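Local coordinates for uncharacterized protein (PDB 3P02) that is of unknown function but pairs a probable E-set-type N-terminal beta-sandwich with a C-terminal domain built on a large antiparallel sheet, at residues L41-S46 with L96-G101; S60-T65 with Y144-L149. One frame throughout, in Å; residues are numbered along the deposited sequence. Where two conformers were deposited one is given.

Interaction 1: residues L41-S46 with L96-G101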
loop_
_atom_site.group_PDB
_atom_site.type_symbol
_atom_site.label_atom_id
_atom_site.label_comp_id
_atom_site.label_asym_id
_atom_site.label_seq_id
_atom_site.Cartn_x
_atom_site.Cartn_y
_atom_site.Cartn_z
ATOM N N LEU A 41 -12.430 -5.938 -11.924
ATOM C CA LEU A 41 -13.292 -6.256 -10.803
ATOM C C LEU A 41 -14.409 -7.222 -11.278
ATOM O O LEU A 41 -15.232 -6.808 -12.091
ATOM C CB LEU A 41 -13.868 -4.933 -10.255
ATOM C CG LEU A 41 -14.873 -5.020 -9.109
ATOM C CD1 LEU A 41 -14.345 -5.838 -7.939
ATOM C CD2 LEU A 41 -15.227 -3.627 -8.614
ATOM N N PRO A 42 -14.454 -8.486 -10.771
ATOM C CA PRO A 42 -15.470 -9.444 -11.248
ATOM C C PRO A 42 -16.876 -9.067 -10.821
ATOM O O PRO A 42 -17.101 -8.701 -9.657
ATOM C CB PRO A 42 -15.049 -10.788 -10.620
ATOM C CG PRO A 42 -13.591 -10.621 -10.276
ATOM C CD PRO A 42 -13.491 -9.143 -9.865
ATOM N N VAL A 43 -17.819 -9.216 -11.765
ATOM C CA VAL A 43 -19.244 -8.962 -11.585
ATOM C C VAL A 43 -19.932 -10.317 -11.751
ATOM O O VAL A 43 -19.590 -11.034 -12.695
ATOM C CB VAL A 43 -19.722 -7.908 -12.646
ATOM C CG1 VAL A 43 -21.244 -7.701 -12.608
ATOM C CG2 VAL A 43 -18.999 -6.572 -12.453
ATOM N N LEU A 44 -20.872 -10.671 -10.866
ATOM C CA LEU A 44 -21.634 -11.935 -10.962
ATOM C C LEU A 44 -23.097 -11.672 -11.139
ATOM O O LEU A 44 -23.628 -10.814 -10.443
ATOM C CB LEU A 44 -21.500 -12.767 -9.659
ATOM C CG LEU A 44 -20.153 -13.245 -9.148
ATOM C CD1 LEU A 44 -20.309 -13.826 -7.761
ATOM C CD2 LEU A 44 -19.558 -14.322 -10.038
ATOM N N VAL A 45 -23.778 -12.462 -11.987
ATOM C CA VAL A 45 -25.235 -12.445 -12.123
ATOM C C VAL A 45 -25.660 -13.759 -11.472
ATOM O O VAL A 45 -25.332 -14.829 -12.001
ATOM C CB VAL A 45 -25.756 -12.298 -13.582
ATOM C CG1 VAL A 45 -27.270 -12.140 -13.589
ATOM C CG2 VAL A 45 -25.097 -11.128 -14.307
ATOM N N SER A 46 -26.319 -13.699 -10.306
ATOM C CA SER A 46 -26.742 -14.910 -9.595
ATOM C C SER A 46 -27.970 -15.558 -10.260
ATOM O O SER A 46 -28.352 -16.673 -9.890
ATOM C CB SER A 46 -27.007 -14.610 -8.124
ATOM O OG SER A 46 -25.790 -14.323 -7.454
ATOM N N LEU A 96 -22.367 -0.965 -18.367
ATOM C CA LEU A 96 -21.995 -2.199 -19.054
ATOM C C LEU A 96 -23.237 -2.998 -19.371
ATOM O O LEU A 96 -24.159 -3.042 -18.547
ATOM C CB LEU A 96 -21.082 -3.051 -18.141
ATOM C CG LEU A 96 -19.561 -3.030 -18.350
ATOM C CD1 LEU A 96 -18.928 -1.841 -17.702
ATOM C CD2 LEU A 96 -18.932 -4.218 -17.665
ATOM N N THR A 97 -23.249 -3.659 -20.528
ATOM C CA THR A 97 -24.328 -4.556 -20.889
ATOM C C THR A 97 -23.831 -5.975 -20.640
ATOM O O THR A 97 -22.721 -6.330 -21.074
ATOM C CB THR A 97 -24.780 -4.348 -22.338
ATOM O OG1 THR A 97 -25.430 -3.081 -22.410
ATOM C CG2 THR A 97 -25.750 -5.449 -22.794
ATOM N N ILE A 98 -24.603 -6.756 -19.866
ATOM C CA ILE A 98 -24.307 -8.165 -19.659
ATOM C C ILE A 98 -25.316 -8.927 -20.520
ATOM O O ILE A 98 -26.512 -8.888 -20.224
ATOM C CB ILE A 98 -24.323 -8.629 -18.179
ATOM C CG1 ILE A 98 -23.420 -7.757 -17.283
ATOM C CG2 ILE A 98 -23.947 -10.123 -18.094
ATOM C CD1 ILE A 98 -23.568 -8.089 -15.757
ATOM N N PRO A 99 -24.874 -9.572 -21.616
ATOM C CA PRO A 99 -25.831 -10.290 -22.484
ATOM C C PRO A 99 -26.586 -11.410 -21.774
ATOM O O PRO A 99 -26.060 -12.034 -20.852
ATOM C CB PRO A 99 -24.937 -10.881 -23.581
ATOM C CG PRO A 99 -23.702 -10.047 -23.573
ATOM C CD PRO A 99 -23.490 -9.691 -22.125
ATOM N N ALA A 100 -27.822 -11.703 -22.249
ATOM C CA ALA A 100 -28.600 -12.823 -21.725
ATOM C C ALA A 100 -27.778 -14.103 -21.921
ATOM O O ALA A 100 -27.074 -14.227 -22.926
ATOM C CB ALA A 100 -29.923 -12.920 -22.483
ATOM N N GLY A 101 -27.817 -15.010 -20.957
ATOM C CA GLY A 101 -27.044 -16.248 -21.057
ATOM C C GLY A 101 -25.632 -16.157 -20.483
ATOM O O GLY A 101 -24.965 -17.186 -20.332
#
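No flat group takes part where Val43 and Val45 meet Ile98, so the contact has no face or edge and consists of methyl groups alone. Ile98 CD1 is the shared element: it lies 3.7 Å from Val45 CG2 and 3.9 Å from Val43 CG1. Val45 and Ile98 approach tip to tip, whereas the Val43 side chain crosses the isoleucine at a slant. A second, looser touch joins Ile98 CG2 to Val45 CG2 at 4.1 Å. The isoleucine torsions account for this: chi1 of -53° sets CG1 opposite the carbonyl carbon, and chi2 of 172° extends the chain so that CD1 reaches both valines. On 41-46 the alternation of a beta strand turns Val43 and Val45 toward Ile98 and Leu44 away from it. No hydrogen bond links the segments, and the closest CA atoms, those of Val45 and Ile98, remain 8.7 Å apart, a spacing that fits layers joined by side chains. All three residues are buried; Ala105 touches both Val43 and Ile98, and Val57 borders Ile98 from its own sheet. Strand 36-45 of the four-stranded antiparallel sheet thus faces strand 95-98 of the mixed sheet, consistent with the interlayer core of an immunoglobulin-like (E-set) beta-sandwich.

Interaction 2: residues S60-T65 with Y144-L149; sequences SLRDDT and YRTAVL
The side chains of Thr65 and Val148 reach toward each other, tip to tip, with Thr65 CG2 3.6 Å from Val148 CG2. Thr65 meets Thr146 in the same end-on manner, and here the methyl of Thr146 does the touching: Thr146 CG2 is 3.7 Å from Thr65 OG1 and 4.0 Å from Thr65 CG2. The chi1 of Thr65, -52°, places CG2 opposite its own backbone N and OG1 beside that nitrogen, which presents the methyl to Val148 and lets both branches border Thr146. No hydrogen bond crosses between the segments, so the threonine pair meets through methyl contact. Arg62 adds a looser approach at the margin, its CG lying 4.4 Å from Thr146 OG1.

The remainder of the Arg62 side chain is held within its own segment. Its guanidinium grips Asp64 side-on: Arg62 NE donates to Asp64 OD1 at 2.8 Å and Arg62 NH2 to Asp64 OD2 at 2.9 Å. Asp64 OD1 lies close to the guanidinium plane, 11° out of it, at the edge; the carboxylate is less well aligned, since both oxygens are met on the syn side but 31° out of its plane. This two-bond salt bridge lies within the type I turn from Arg62 to Thr65, whose last residue, Thr65, opens helix 65-74. A bound 1,2-ethanediol, probably from the crystallisation liquor, lies about 3 Å from the Arg62 side chain.

Strand 122-130 runs between the two partners: Arg62 makes a backbone bond with Pro125, Ala147 makes one with Leu126, and Thr65 also rests on Pro125. The arrangement is that of a strand-turn-helix connection in which Thr65, the first residue of helix 65-74, rests on one face of the mixed beta-sheet against Thr146 and Val148, alternate residues of strand 146-154.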
loop_
_atom_site.group_PDB
_atom_site.type_symbol
_atom_site.label_atom_id
_atom_site.label_comp_id
_atom_site.label_asym_id
_atom_site.label_seq_id
_atom_site.Cartn_x
_atom_site.Cartn_y
_atom_site.Cartn_z
ATOM N N SER A 60 -21.168 3.010 -9.837
ATOM C CA SER A 60 -20.971 4.361 -9.373
ATOM C C SER A 60 -20.145 4.386 -8.139
ATOM O O SER A 60 -20.122 3.424 -7.363
ATOM C CB SER A 60 -22.318 5.023 -9.088
ATOM O OG SER A 60 -22.945 4.435 -7.961
ATOM N N LEU A 61 -19.506 5.535 -7.928
ATOM C CA LEU A 61 -18.813 5.820 -6.697
ATOM C C LEU A 61 -19.889 5.874 -5.613
ATOM O O LEU A 61 -20.906 6.563 -5.799
ATOM C CB LEU A 61 -18.093 7.160 -6.865
ATOM C CG LEU A 61 -17.472 7.744 -5.612
ATOM C CD1 LEU A 61 -16.177 7.034 -5.292
ATOM C CD2 LEU A 61 -17.234 9.231 -5.798
ATOM N N ARG A 62 -19.728 5.098 -4.534
ATOM C CA ARG A 62 -20.738 5.038 -3.475
ATOM C C ARG A 62 -20.328 6.013 -2.355
ATOM O O ARG A 62 -19.388 5.769 -1.598
ATOM C CB ARG A 62 -20.894 3.578 -3.033
ATOM C CG ARG A 62 -22.085 3.320 -2.155
ATOM C CD ARG A 62 -23.429 3.737 -2.736
ATOM N NE ARG A 62 -24.315 3.901 -1.580
ATOM C CZ ARG A 62 -25.640 3.967 -1.621
ATOM N NH1 ARG A 62 -26.290 3.821 -2.783
ATOM N NH2 ARG A 62 -26.336 4.149 -0.500
ATOM N N ASP A 63 -21.036 7.156 -2.300
ATOM C CA ASP A 63 -20.724 8.301 -1.446
ATOM C C ASP A 63 -20.837 8.054 0.082
ATOM O O ASP A 63 -20.248 8.819 0.843
ATOM C CB ASP A 63 -21.605 9.485 -1.867
ATOM C CG ASP A 63 -21.355 9.932 -3.307
ATOM O OD1 ASP A 63 -20.177 9.962 -3.724
ATOM O OD2 ASP A 63 -22.341 10.252 -4.014
ATOM N N ASP A 64 -21.569 6.999 0.542
ATOM C CA ASP A 64 -21.704 6.789 2.007
ATOM C C ASP A 64 -20.891 5.615 2.595
ATOM O O ASP A 64 -20.866 5.426 3.819
ATOM C CB ASP A 64 -23.188 6.523 2.341
ATOM C CG ASP A 64 -23.758 5.280 1.666
ATOM O OD1 ASP A 64 -23.064 4.710 0.789
ATOM O OD2 ASP A 64 -24.948 4.974 1.890
ATOM N N THR A 65 -20.263 4.796 1.733
ATOM C CA THR A 65 -19.579 3.583 2.193
ATOM C C THR A 65 -18.444 3.818 3.148
ATOM O O THR A 65 -18.378 3.144 4.185
ATOM C CB THR A 65 -18.994 2.827 0.989
ATOM O OG1 THR A 65 -20.023 2.636 0.032
ATOM C CG2 THR A 65 -18.367 1.493 1.387
ATOM N N TYR A 144 -23.405 -8.282 -1.472
ATOM C CA TYR A 144 -22.157 -7.800 -2.061
ATOM C C TYR A 144 -22.382 -6.828 -3.227
ATOM O O TYR A 144 -21.697 -6.930 -4.254
ATOM C CB TYR A 144 -21.281 -8.995 -2.526
ATOM C CG TYR A 144 -21.137 -10.085 -1.491
ATOM C CD1 TYR A 144 -20.229 -9.963 -0.445
ATOM C CD2 TYR A 144 -21.944 -11.219 -1.527
ATOM C CE1 TYR A 144 -20.126 -10.945 0.543
ATOM C CE2 TYR A 144 -21.849 -12.206 -0.547
ATOM C CZ TYR A 144 -20.923 -12.076 0.474
ATOM O OH TYR A 144 -20.814 -13.059 1.436
ATOM N N ARG A 145 -23.265 -5.829 -3.046
ATOM C CA ARG A 145 -23.478 -4.848 -4.108
ATOM C C ARG A 145 -22.328 -3.842 -4.216
ATOM O O ARG A 145 -22.191 -3.221 -5.269
ATOM C CB ARG A 145 -24.776 -4.036 -3.893
ATOM C CG ARG A 145 -26.043 -4.834 -3.771
ATOM C CD ARG A 145 -26.313 -5.787 -4.916
ATOM N NE ARG A 145 -27.592 -6.428 -4.608
ATOM C CZ ARG A 145 -27.952 -7.651 -4.972
ATOM N NH1 ARG A 145 -27.143 -8.394 -5.725
ATOM N NH2 ARG A 145 -29.103 -8.160 -4.546
ATOM N N THR A 146 -21.525 -3.692 -3.158
ATOM C CA THR A 146 -20.459 -2.691 -3.053
ATOM C C THR A 146 -19.096 -3.328 -2.763
ATOM O O THR A 146 -18.962 -4.153 -1.860
ATOM C CB THR A 146 -20.869 -1.674 -1.959
ATOM O OG1 THR A 146 -22.076 -1.061 -2.416
ATOM C CG2 THR A 146 -19.829 -0.577 -1.731
ATOM N N ALA A 147 -18.084 -2.909 -3.532
ATOM C CA ALA A 147 -16.685 -3.310 -3.366
ATOM C C ALA A 147 -15.860 -2.079 -2.975
ATOM O O ALA A 147 -16.151 -0.962 -3.443
ATOM C CB ALA A 147 -16.156 -3.889 -4.682
ATOM N N VAL A 148 -14.878 -2.252 -2.086
ATOM C CA VAL A 148 -14.021 -1.130 -1.706
ATOM C C VAL A 148 -12.603 -1.508 -2.094
ATOM O O VAL A 148 -12.071 -2.482 -1.553
ATOM C CB VAL A 148 -14.120 -0.750 -0.221
ATOM C CG1 VAL A 148 -13.202 0.449 0.063
ATOM C CG2 VAL A 148 -15.558 -0.430 0.158
ATOM N N LEU A 149 -11.991 -0.750 -3.015
ATOM C CA LEU A 149 -10.664 -1.087 -3.511
ATOM C C LEU A 149 -9.618 -0.171 -2.928
ATOM O O LEU A 149 -9.791 1.052 -2.971
ATOM C CB LEU A 149 -10.616 -0.998 -5.042
ATOM C CG LEU A 149 -11.722 -1.750 -5.798
ATOM C CD1 LEU A 149 -11.549 -1.514 -7.293
ATOM C CD2 LEU A 149 -11.651 -3.275 -5.497
#

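In the fold
The segments alternate along the chain, 41-46, 60-65, 96-101 and then 144-149, so the two contacts interlock in sequence. Their centres are about 17 Å apart. Strand 36-45 is followed directly by strand 55-61, and the latter pairs with strand 95-98, so both interactions reach the mixed sheet. Interaction 1 joins that sheet to the four-stranded one inside the sandwich; interaction 2 lies on the mixed sheet's other face, at the start of helix 65-74. Their segments touch in the sandwich interior, where Leu41 CD2 lies 4.0 Å from Ala147 CB. Residues 146-149 open strand 146-154, after which the chain goes on to the ten-stranded sheet; the centre of interaction 2 lies about 19 Å from the chain's centre, that of interaction 1 about 30 Å.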